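PDB 5IL6: polyketide synthase/nonribosomal peptide synthetase hybrid RzxB, which probably dehydrates beta-hydroxyacyl intermediates through its dehydratase domain during assembly of the polyketide rhizoxin. Local coordinates for residues Ala140-Phe144 / Leu247-Ile251. Numbering follows the deposited sequence.
Sequences AWLDF and LQVQI
Gln-250 reaches out from a strand and meets Asp-143 of an overlying loop through a single hydrogen bond, a worked example of how one long polar side chain can hold an irregular segment against a sheet. The backbone N of Asp-143 donates to OE1 of Gln-250 over 3.2 Å, nearly straight at 163°, but it sits above the amide carbonyl plane. With CG anti to the backbone N (chi1 -172°) and the chain extended beyond it, the glutamine carries its amide right up to the loop backbone. There NE2 of Gln-250 lies 3.5 Å from CB of Asp-143, and its hydrogen bond to OE1 of Gln-184 helps set the amide's rotation, with OE1 offered to Asp-143 N. The dehydratase has the double hotdog fold of polyketide synthase dehydratases, and the loop after strand 124-135 lies over strand 246-254: Gln-248 and Gln-250 point toward it, whereas Val-249 between them points away and is buried. The tight part is the Gln-250 amide, set between the Asp-143 backbone and Leu-142, whose CD1 lies 3.8 Å from OE1 of Gln-250. CD2 of Leu-142 extends the packing to NE2 of Gln-248, 3.7 Å off, the two side chains crossing at about a right angle. Leu-186 and Phe-268, from the flanking strands, also touch this leucine. An alanine in place of Gln-250 would probably leave the Asp-143 N-H without this acceptor and the loop less firmly held. On the solvent side the contact thins out: the carboxylate of Asp-143 turns from the strand, and the exposed, poorly ordered indole of Trp-141 stands well clear.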
loop_
_atom_site.group_PDB
_atom_site.type_symbol
_atom_site.label_atom_id
_atom_site.label_comp_id
_atom_site.label_asym_id
_atom_site.label_seq_id
_atom_site.Cartn_x
_atom_site.Cartn_y
_atom_site.Cartn_z
ATOM N N ALA A 140 -3.969 4.526 17.077
ATOM C CA ALA A 140 -3.257 3.414 17.676
ATOM C C ALA A 140 -2.108 3.990 18.493
ATOM O O ALA A 140 -1.671 5.122 18.274
ATOM C CB ALA A 140 -2.715 2.454 16.612
ATOM N N TRP A 141 -1.627 3.217 19.458
ATOM C CA TRP A 141 -0.587 3.689 20.360
ATOM C C TRP A 141 0.674 2.889 20.118
ATOM O O TRP A 141 0.625 1.657 20.024
ATOM C CB TRP A 141 -1.020 3.577 21.819
ATOM C CG TRP A 141 -2.266 4.322 22.074
ATOM C CD1 TRP A 141 -2.465 5.660 21.913
ATOM C CD2 TRP A 141 -3.506 3.780 22.530
ATOM N NE1 TRP A 141 -3.756 5.988 22.243
ATOM C CE2 TRP A 141 -4.416 4.850 22.626
ATOM C CE3 TRP A 141 -3.936 2.494 22.869
ATOM C CZ2 TRP A 141 -5.731 4.673 23.048
ATOM C CZ3 TRP A 141 -5.239 2.319 23.287
ATOM C CH2 TRP A 141 -6.123 3.404 23.373
ATOM N N LEU A 142 1.792 3.587 19.978
ATOM C CA LEU A 142 3.048 2.881 19.824
ATOM C C LEU A 142 3.247 2.114 21.122
ATOM O O LEU A 142 3.458 2.711 22.183
ATOM C CB LEU A 142 4.175 3.867 19.524
ATOM C CG LEU A 142 5.560 3.331 19.165
ATOM C CD1 LEU A 142 5.457 2.257 18.093
ATOM C CD2 LEU A 142 6.428 4.478 18.662
ATOM N N ASP A 143 3.216 0.788 21.033
ATOM C CA ASP A 143 3.188 -0.095 22.192
ATOM C C ASP A 143 4.456 -0.912 22.322
ATOM O O ASP A 143 4.505 -1.830 23.151
ATOM C CB ASP A 143 2.019 -1.078 22.075
ATOM C CG ASP A 143 0.781 -0.637 22.825
ATOM O OD1 ASP A 143 0.472 0.573 22.823
ATOM O OD2 ASP A 143 0.107 -1.517 23.406
ATOM N N PHE A 144 5.506 -0.571 21.581
ATOM C CA PHE A 144 6.608 -1.501 21.393
ATOM C C PHE A 144 7.679 -1.282 22.460
ATOM O O PHE A 144 8.185 -0.167 22.639
ATOM C CB PHE A 144 7.186 -1.336 19.991
ATOM C CG PHE A 144 8.094 -2.453 19.602
ATOM C CD1 PHE A 144 7.553 -3.659 19.217
ATOM C CD2 PHE A 144 9.461 -2.320 19.660
ATOM C CE1 PHE A 144 8.360 -4.709 18.870
ATOM C CE2 PHE A 144 10.284 -3.366 19.315
ATOM C CZ PHE A 144 9.733 -4.567 18.919
ATOM N N LEU A 247 9.235 7.395 9.039
ATOM C CA LEU A 247 8.139 6.783 9.776
ATOM C C LEU A 247 8.638 5.628 10.630
ATOM O O LEU A 247 9.647 4.988 10.319
ATOM C CB LEU A 247 7.055 6.261 8.825
ATOM C CG LEU A 247 6.293 7.306 8.014
ATOM C CD1 LEU A 247 5.449 6.634 6.947
ATOM C CD2 LEU A 247 5.426 8.154 8.920
ATOM N N GLN A 248 7.902 5.370 11.707
ATOM C CA GLN A 248 8.001 4.137 12.473
ATOM C C GLN A 248 6.784 3.280 12.161
ATOM O O GLN A 248 5.671 3.799 12.025
ATOM C CB GLN A 248 8.051 4.403 13.981
ATOM C CG GLN A 248 9.267 5.154 14.470
ATOM C CD GLN A 248 9.225 5.370 15.968
ATOM O OE1 GLN A 248 9.771 4.578 16.734
ATOM N NE2 GLN A 248 8.562 6.440 16.396
ATOM N N VAL A 249 6.991 1.971 12.051
ATOM C CA VAL A 249 5.919 1.042 11.717
ATOM C C VAL A 249 5.906 -0.068 12.756
ATOM O O VAL A 249 6.875 -0.828 12.869
ATOM C CB VAL A 249 6.080 0.456 10.304
ATOM C CG1 VAL A 249 4.903 -0.442 9.968
ATOM C CG2 VAL A 249 6.213 1.574 9.276
ATOM N N GLN A 250 4.812 -0.161 13.507
ATOM C CA GLN A 250 4.597 -1.267 14.428
ATOM C C GLN A 250 3.785 -2.342 13.721
ATOM O O GLN A 250 2.730 -2.051 13.146
ATOM C CB GLN A 250 3.867 -0.802 15.689
ATOM C CG GLN A 250 3.799 -1.873 16.761
ATOM C CD GLN A 250 3.039 -1.435 17.991
ATOM O OE1 GLN A 250 2.597 -0.291 18.093
ATOM N NE2 GLN A 250 2.872 -2.355 18.934
ATOM N N ILE A 251 4.270 -3.579 13.773
ATOM C CA ILE A 251 3.683 -4.692 13.037
ATOM C C ILE A 251 3.357 -5.797 14.030
ATOM O O ILE A 251 4.190 -6.142 14.876
ATOM C CB ILE A 251 4.630 -5.208 11.939
ATOM C CG1 ILE A 251 4.999 -4.073 10.976
ATOM C CG2 ILE A 251 3.986 -6.365 11.179
ATOM C CD1 ILE A 251 6.100 -4.426 10.000
#